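Local coordinates for PlzA (Borrelia burgdorferi, PDB 7MIE), which binds the second messenger c-di-GMP through a PilZ domain joined to a PilZN3 domain, and so probably acts as its receptor in the signalling of this tick-borne spirochaete, at residues I42-E47 and G69-I74; Y65-V70 and L81-D86; K122-S127 and L138-F143. All blocks are in the same frame, centred on the assembly; numbering follows the deposited sequence. Where two conformers were deposited one is given.

Contact 1 of 3, residues I42-E47 and G69-I74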
# COMPACT_ATOMS: atom_id res chain seq x y z
N ILE A 42 -3.84 2.29 -6.07
CA ILE A 42 -4.49 1.54 -5.02
C ILE A 42 -3.38 0.79 -4.26
O ILE A 42 -2.63 0.02 -4.87
CB ILE A 42 -5.47 0.52 -5.66
CG1 ILE A 42 -6.59 1.20 -6.49
CG2 ILE A 42 -6.03 -0.41 -4.58
CD1 ILE A 42 -7.51 2.10 -5.63
N LYS A 43 -3.26 1.08 -2.96
CA LYS A 43 -2.31 0.38 -2.09
C LYS A 43 -2.75 -1.06 -1.87
O LYS A 43 -3.93 -1.35 -1.74
CB LYS A 43 -2.02 1.12 -0.78
CG LYS A 43 -1.31 2.45 -1.00
CD LYS A 43 -0.93 3.24 0.22
CE LYS A 43 -2.11 3.72 1.04
NZ LYS A 43 -2.94 4.75 0.34
N MET A 44 -1.77 -1.99 -1.79
CA MET A 44 -2.12 -3.41 -1.70
C MET A 44 -2.44 -3.83 -0.27
O MET A 44 -1.87 -3.33 0.71
CB MET A 44 -0.99 -4.29 -2.26
CG MET A 44 -0.56 -3.84 -3.62
SD MET A 44 -1.90 -3.84 -4.89
CE MET A 44 -2.01 -5.60 -5.04
N SER A 45 -3.41 -4.75 -0.15
CA SER A 45 -3.77 -5.42 1.10
C SER A 45 -4.29 -6.81 0.73
O SER A 45 -4.53 -7.08 -0.46
CB SER A 45 -4.82 -4.63 1.86
OG SER A 45 -6.11 -4.85 1.25
N THR A 46 -4.44 -7.68 1.73
CA THR A 46 -4.88 -9.05 1.52
C THR A 46 -6.15 -9.10 0.66
O THR A 46 -6.22 -9.89 -0.31
CB THR A 46 -5.04 -9.76 2.87
OG1 THR A 46 -3.75 -9.68 3.47
CG2 THR A 46 -5.40 -11.23 2.71
N GLU A 47 -7.16 -8.30 1.02
CA GLU A 47 -8.42 -8.31 0.30
C GLU A 47 -8.27 -7.80 -1.14
O GLU A 47 -8.96 -8.32 -2.02
CB GLU A 47 -9.51 -7.51 1.01
CG GLU A 47 -9.97 -8.17 2.31
CD GLU A 47 -11.28 -7.57 2.80
OE1 GLU A 47 -12.11 -8.33 3.31
OE2 GLU A 47 -11.46 -6.32 2.66
N GLY A 69 10.53 -8.84 -5.64
CA GLY A 69 10.15 -7.71 -4.80
C GLY A 69 8.68 -7.87 -4.40
O GLY A 69 8.14 -8.97 -4.52
N VAL A 70 8.10 -6.80 -3.85
CA VAL A 70 6.74 -6.89 -3.34
C VAL A 70 5.99 -5.69 -3.93
O VAL A 70 6.54 -4.60 -4.05
CB VAL A 70 6.82 -6.80 -1.80
CG1 VAL A 70 5.44 -6.81 -1.20
CG2 VAL A 70 7.56 -8.04 -1.24
N ILE A 71 4.71 -5.89 -4.26
CA ILE A 71 3.95 -4.77 -4.80
C ILE A 71 3.51 -3.89 -3.65
O ILE A 71 2.90 -4.37 -2.66
CB ILE A 71 2.73 -5.29 -5.58
CG1 ILE A 71 3.09 -6.33 -6.64
CG2 ILE A 71 1.91 -4.14 -6.16
CD1 ILE A 71 1.89 -6.98 -7.37
N TYR A 72 3.77 -2.59 -3.81
CA TYR A 72 3.29 -1.59 -2.87
C TYR A 72 1.91 -1.05 -3.30
O TYR A 72 0.99 -0.98 -2.47
CB TYR A 72 4.29 -0.43 -2.85
CG TYR A 72 3.81 0.81 -2.14
CD1 TYR A 72 3.92 0.93 -0.76
CD2 TYR A 72 3.27 1.87 -2.86
CE1 TYR A 72 3.52 2.09 -0.10
CE2 TYR A 72 2.86 3.03 -2.22
CZ TYR A 72 2.98 3.13 -0.85
OH TYR A 72 2.57 4.27 -0.22
N SER A 73 1.78 -0.68 -4.58
CA SER A 73 0.49 -0.18 -5.09
C SER A 73 0.40 -0.48 -6.57
O SER A 73 1.43 -0.76 -7.20
CB SER A 73 0.33 1.33 -4.83
OG SER A 73 1.21 2.10 -5.66
N ILE A 74 -0.83 -0.38 -7.09
CA ILE A 74 -1.07 -0.63 -8.50
C ILE A 74 -1.89 0.51 -9.09
O ILE A 74 -2.76 1.06 -8.40
CB ILE A 74 -1.72 -2.01 -8.67
CG1 ILE A 74 -1.81 -2.41 -10.15
CG2 ILE A 74 -3.11 -2.04 -8.00
CD1 ILE A 74 -2.03 -3.92 -10.32

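Contact 2 of 3, residues Y65-V70 and L81-D86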
# COMPACT_ATOMS: atom_id res chain seq x y z
N TYR A 65 19.73 -11.15 -15.06
CA TYR A 65 19.62 -10.81 -13.65
C TYR A 65 18.17 -10.95 -13.20
O TYR A 65 17.26 -10.57 -13.93
CB TYR A 65 20.07 -9.36 -13.45
CG TYR A 65 19.89 -8.84 -12.05
CD1 TYR A 65 20.81 -9.13 -11.07
CD2 TYR A 65 18.73 -8.14 -11.68
CE1 TYR A 65 20.65 -8.66 -9.76
CE2 TYR A 65 18.58 -7.66 -10.40
CZ TYR A 65 19.53 -7.93 -9.43
OH TYR A 65 19.38 -7.48 -8.14
N THR A 66 17.97 -11.50 -12.00
CA THR A 66 16.60 -11.67 -11.51
C THR A 66 16.49 -11.29 -10.03
O THR A 66 17.44 -11.51 -9.26
CB THR A 66 16.14 -13.09 -11.84
OG1 THR A 66 14.72 -13.06 -11.79
CG2 THR A 66 16.78 -14.14 -10.95
N ALA A 67 15.32 -10.73 -9.62
CA ALA A 67 15.12 -10.42 -8.21
C ALA A 67 13.62 -10.42 -7.92
O ALA A 67 12.84 -10.04 -8.78
CB ALA A 67 15.68 -9.05 -7.85
N PHE A 68 13.30 -10.78 -6.67
CA PHE A 68 11.90 -10.74 -6.24
C PHE A 68 11.69 -9.49 -5.41
O PHE A 68 12.47 -9.20 -4.50
CB PHE A 68 11.54 -11.99 -5.41
CG PHE A 68 11.28 -13.18 -6.28
CD1 PHE A 68 12.32 -13.99 -6.71
CD2 PHE A 68 9.99 -13.47 -6.71
CE1 PHE A 68 12.06 -15.07 -7.55
CE2 PHE A 68 9.74 -14.55 -7.55
CZ PHE A 68 10.78 -15.34 -7.96
N GLY A 69 10.53 -8.84 -5.64
CA GLY A 69 10.15 -7.71 -4.80
C GLY A 69 8.68 -7.87 -4.40
O GLY A 69 8.14 -8.97 -4.52
N VAL A 70 8.10 -6.80 -3.85
CA VAL A 70 6.74 -6.89 -3.34
C VAL A 70 5.99 -5.69 -3.93
O VAL A 70 6.54 -4.60 -4.05
CB VAL A 70 6.82 -6.80 -1.80
CG1 VAL A 70 5.44 -6.81 -1.20
CG2 VAL A 70 7.56 -8.04 -1.24
N LEU A 81 6.84 -0.97 -6.87
CA LEU A 81 7.43 -2.19 -6.31
C LEU A 81 8.50 -1.82 -5.29
O LEU A 81 9.24 -0.85 -5.49
CB LEU A 81 8.07 -3.05 -7.41
CG LEU A 81 7.19 -3.55 -8.56
CD1 LEU A 81 7.95 -4.63 -9.37
CD2 LEU A 81 5.89 -4.17 -8.00
N ILE A 82 8.59 -2.65 -4.23
CA ILE A 82 9.61 -2.51 -3.20
C ILE A 82 10.69 -3.56 -3.42
O ILE A 82 10.41 -4.78 -3.53
CB ILE A 82 8.99 -2.70 -1.80
CG1 ILE A 82 8.02 -1.56 -1.46
CG2 ILE A 82 10.09 -2.85 -0.73
CD1 ILE A 82 7.03 -1.96 -0.33
N PHE A 83 11.95 -3.06 -3.43
CA PHE A 83 13.12 -3.93 -3.43
C PHE A 83 14.11 -3.47 -2.37
O PHE A 83 14.16 -2.29 -2.01
CB PHE A 83 13.82 -3.87 -4.80
CG PHE A 83 13.05 -4.48 -5.95
CD1 PHE A 83 13.02 -5.86 -6.13
CD2 PHE A 83 12.32 -3.66 -6.81
CE1 PHE A 83 12.28 -6.40 -7.18
CE2 PHE A 83 11.59 -4.21 -7.85
CZ PHE A 83 11.59 -5.57 -8.04
N GLN A 84 15.01 -4.38 -1.98
CA GLN A 84 16.14 -3.95 -1.16
C GLN A 84 16.99 -2.95 -1.95
O GLN A 84 17.09 -3.04 -3.16
CB GLN A 84 17.07 -5.11 -0.83
CG GLN A 84 16.41 -6.16 0.04
CD GLN A 84 17.35 -7.32 0.31
OE1 GLN A 84 18.04 -7.83 -0.58
NE2 GLN A 84 17.39 -7.73 1.56
N GLU A 85 17.64 -2.04 -1.24
CA GLU A 85 18.53 -1.08 -1.89
C GLU A 85 19.70 -1.83 -2.54
O GLU A 85 20.07 -2.91 -2.06
CB GLU A 85 19.00 -0.07 -0.85
CG GLU A 85 19.89 1.03 -1.37
CD GLU A 85 20.37 1.97 -0.27
OE1 GLU A 85 19.91 3.15 -0.24
OE2 GLU A 85 21.14 1.50 0.61
N ASP A 86 20.29 -1.24 -3.60
CA ASP A 86 21.51 -1.74 -4.24
C ASP A 86 21.28 -3.10 -4.91
O ASP A 86 22.18 -3.93 -4.95
CB ASP A 86 22.68 -1.85 -3.24
CG ASP A 86 24.03 -1.68 -3.93
OD1 ASP A 86 24.04 -1.39 -5.16
OD2 ASP A 86 25.08 -1.81 -3.24

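Contact 3 of 3, residues K122-S127 and L138-F143. With EDO (1,2-ethanediol), chain F.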
# COMPACT_ATOMS: atom_id res chain seq x y z
N LYS A 122 9.29 0.13 -17.89
CA LYS A 122 10.34 1.14 -17.84
C LYS A 122 10.22 1.87 -16.50
O LYS A 122 9.11 2.11 -15.99
CB LYS A 122 10.26 2.09 -19.04
CG LYS A 122 8.98 2.88 -19.20
CD LYS A 122 9.11 4.06 -20.16
CE LYS A 122 8.07 5.13 -19.87
NZ LYS A 122 7.76 5.99 -21.04
N LEU A 123 11.38 2.23 -15.94
CA LEU A 123 11.39 2.90 -14.65
C LEU A 123 11.00 4.36 -14.85
O LEU A 123 11.65 5.07 -15.62
CB LEU A 123 12.81 2.81 -14.07
CG LEU A 123 13.00 3.45 -12.68
CD1 LEU A 123 12.23 2.65 -11.62
CD2 LEU A 123 14.50 3.45 -12.33
N LEU A 124 10.00 4.84 -14.10
CA LEU A 124 9.61 6.25 -14.19
C LEU A 124 10.23 7.08 -13.07
O LEU A 124 10.53 8.27 -13.29
CB LEU A 124 8.08 6.42 -14.13
CG LEU A 124 7.29 5.79 -15.27
CD1 LEU A 124 5.80 6.12 -15.10
CD2 LEU A 124 7.79 6.30 -16.61
N SER A 125 10.32 6.50 -11.87
CA SER A 125 10.75 7.22 -10.69
C SER A 125 11.17 6.20 -9.65
O SER A 125 10.76 5.05 -9.76
CB SER A 125 9.56 8.03 -10.13
OG SER A 125 10.05 8.89 -9.09
N ALA A 126 11.96 6.63 -8.64
CA ALA A 126 12.37 5.79 -7.53
C ALA A 126 12.61 6.66 -6.31
O ALA A 126 12.97 7.85 -6.43
CB ALA A 126 13.65 5.07 -7.91
N SER A 127 12.32 6.09 -5.14
CA SER A 127 12.67 6.73 -3.89
C SER A 127 13.45 5.77 -3.01
O SER A 127 13.46 4.54 -3.25
CB SER A 127 11.46 7.26 -3.14
OG SER A 127 10.59 6.19 -2.85
N LEU A 138 11.63 2.19 -3.50
CA LEU A 138 10.26 2.06 -4.03
C LEU A 138 10.34 2.54 -5.49
O LEU A 138 10.73 3.69 -5.74
CB LEU A 138 9.34 2.96 -3.20
CG LEU A 138 7.85 2.94 -3.61
CD1 LEU A 138 7.24 1.58 -3.32
CD2 LEU A 138 7.08 3.99 -2.85
N LEU A 139 10.02 1.66 -6.45
CA LEU A 139 10.20 1.91 -7.88
C LEU A 139 8.86 2.01 -8.59
O LEU A 139 8.12 1.01 -8.60
CB LEU A 139 10.93 0.71 -8.52
CG LEU A 139 12.45 0.68 -8.42
CD1 LEU A 139 12.89 0.50 -6.98
CD2 LEU A 139 13.03 -0.42 -9.29
N THR A 140 8.64 3.13 -9.30
CA THR A 140 7.44 3.25 -10.12
C THR A 140 7.80 2.75 -11.52
O THR A 140 8.73 3.31 -12.15
CB THR A 140 7.00 4.72 -10.15
OG1 THR A 140 6.76 5.25 -8.84
CG2 THR A 140 5.77 4.93 -11.04
N LEU A 141 7.09 1.73 -11.98
CA LEU A 141 7.37 1.06 -13.24
C LEU A 141 6.14 1.15 -14.14
O LEU A 141 5.05 0.74 -13.73
CB LEU A 141 7.72 -0.40 -12.95
CG LEU A 141 9.00 -0.60 -12.14
CD1 LEU A 141 9.00 -1.99 -11.53
CD2 LEU A 141 10.20 -0.44 -13.08
N GLU A 142 6.36 1.60 -15.38
CA GLU A 142 5.28 1.70 -16.35
C GLU A 142 5.29 0.48 -17.28
O GLU A 142 6.34 0.09 -17.80
CB GLU A 142 5.48 2.98 -17.16
CG GLU A 142 4.43 3.13 -18.27
CD GLU A 142 4.44 4.50 -18.92
OE1 GLU A 142 4.74 4.56 -20.12
OE2 GLU A 142 4.16 5.48 -18.21
N PHE A 143 4.11 -0.09 -17.53
CA PHE A 143 3.91 -1.17 -18.49
C PHE A 143 4.12 -0.63 -19.91
O PHE A 143 3.50 0.33 -20.32
CB PHE A 143 2.50 -1.75 -18.31
CG PHE A 143 2.38 -2.58 -17.05
CD1 PHE A 143 2.94 -3.86 -16.99
CD2 PHE A 143 1.74 -2.08 -15.93
CE1 PHE A 143 2.85 -4.62 -15.83
CE2 PHE A 143 1.64 -2.83 -14.77
CZ PHE A 143 2.20 -4.11 -14.73
C1 EDO F . 8.44 6.09 -5.62
O1 EDO F . 8.67 5.41 -6.87
C2 EDO F . 8.59 7.55 -5.58
O2 EDO F . 9.16 8.05 -6.77

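Contact 1 of 3, residues I42-E47 and G69-I74
I71 meets M44 through its methyl branch, with I71 CG2 3.6 Å from M44 CG and the two side chains passing at a slant. The methionine is bent at chi2 (-59°) and again at chi3 (-72°), which brings the sulfur back over the isoleucines, where it touches I74 as well as I71. At Y72 the backbone does the work: Y72 O accepts M44 N at 3.0 Å. The phenol leaves on the other side of the strand and runs alongside K43, both pointing the same way, with Y72 OH 3.7 Å from the methylene K43 CD. K43 then bends away towards Y208, with which it forms a cation-pi pair. S73 faces K43 as a non-hydrogen-bonded pair, their CA atoms 4.1 Å apart, and S73 CA lies 3.1 Å from I42 O in a CA-H...O contact. The S73 hydroxyl bonds instead to E41. Last comes I74, paired with I42 by two backbone bonds, the shorter I42 N to I74 O at 2.8 Å. I74 CG2 rests 3.8 Å from M44 SD, while helix 149-164 covers I42 and I74. Strand 42-43 thus joins the sheet of the PilZN3 domain at the point where strand 65-74 makes a classic beta bulge against K80 of strand 78-84, Y72 and S73 both facing it, with the K43 side chain about 9 Å from bound c-di-GMP.

Contact 2 of 3, residues Y65-V70 and L81-D86
F83 lays one corner of its ring on the backbone of G69, and this is the tightly packed part of the contact. F83 CE1 is 3.4 Å from G69 N, approaching obliquely rather than squarely by face or edge, and the same carbon lies 3.6 Å from F68 C. The ring can settle there because glycine carries no side chain on the side it occupies. With CG anti to the carbonyl carbon (chi1 -69°), the ring swings across to the opposite strand, and A67 O comes up to its edge, near its plane, 4.0 Å from F83 CE1. Next to the ring, V70 and I82 form an antiparallel hydrogen-bonded pair. I82 N reaches V70 O at 2.8 Å, and V70 N meets I82 O at 3.1 Å. V70 O also receives a CA-H...O contact from L81, at 3.4 Å from L81 CA.

The other end is looser. The short strand segments run antiparallel but are strongly twisted, their directions 128° apart, and the chains splay apart beyond F83. A67 CB still comes within 4.4 Å of F83 CE1, but F68 points away and is exposed, as is Q84 on the partner strand.

V88 of helix 88-94 packs on both A67 and F83, and A91 of that helix meets Y65. Strand 57-62 flanks one edge of the hairpin and strand 134-143 the other, with L81 touching I58 and L141.

Contact 3 of 3, residues K122-S127 and L138-F143
K122 and E142 run side by side from a hydrogen-bonded backbone pair, both chains extended and pointing the same way. Their charged ends form a long salt bridge, K122 NZ to E142 OE1 at 3.5 Å, and the methylene K122 CE is slightly nearer that oxygen. L123 turns to the other face of the sheet, where its CD1 lies 3.8 Å from L139 CG and 4.0 Å from L141 CD2, a leucine cluster that L89 of helix 88-94 covers at L123. L124 comes back to the side of E142: its CD1 leans on the glutamate chain, 3.8 Å from E142 CB, and its N bonds to T140 O at 2.8 Å. Here the hairpin of strands 119-131 and 134-143 has a classic beta bulge, for L124 and S125 both face T140, which shifts the register by one residue. S125 O in turn accepts T140 N. On the face shared with T140 and L138, the S125 hydroxyl, set anti to its own N (chi1 -171°), meets a bound ethanediol, probably from the crystallisation liquor, with S125 OG 2.6 Å from its O2. The other end of the diol, O1, donates to L138 O at 2.9 Å. A126 returns to the face of L139, its CA within CA-H...O range of L138 O. That same carbonyl accepts S127 N, and S127 O takes the N-H of L138 in exchange.

All three contacts lie in one antiparallel sheet, yet their depth differs. Contact 1 is buried near the centre of the chain, contact 2 partly so, and contact 3 lies at the surface. Contacts 1 and 2 share strand 65-74, whereas contact 3 adjoins contact 2 through strand 134-143, the neighbour of strand 78-84, where L139 N probably bonds to L81 O. Side chains bridge them too: Y72 of contact 1 and I82 of contact 2 both pack on L138 of contact 3. The chemistry follows the setting, with a sulfur among isoleucines in contact 1, an aromatic ring against glycine in contact 2, and a salt bridge with a diol in contact 3.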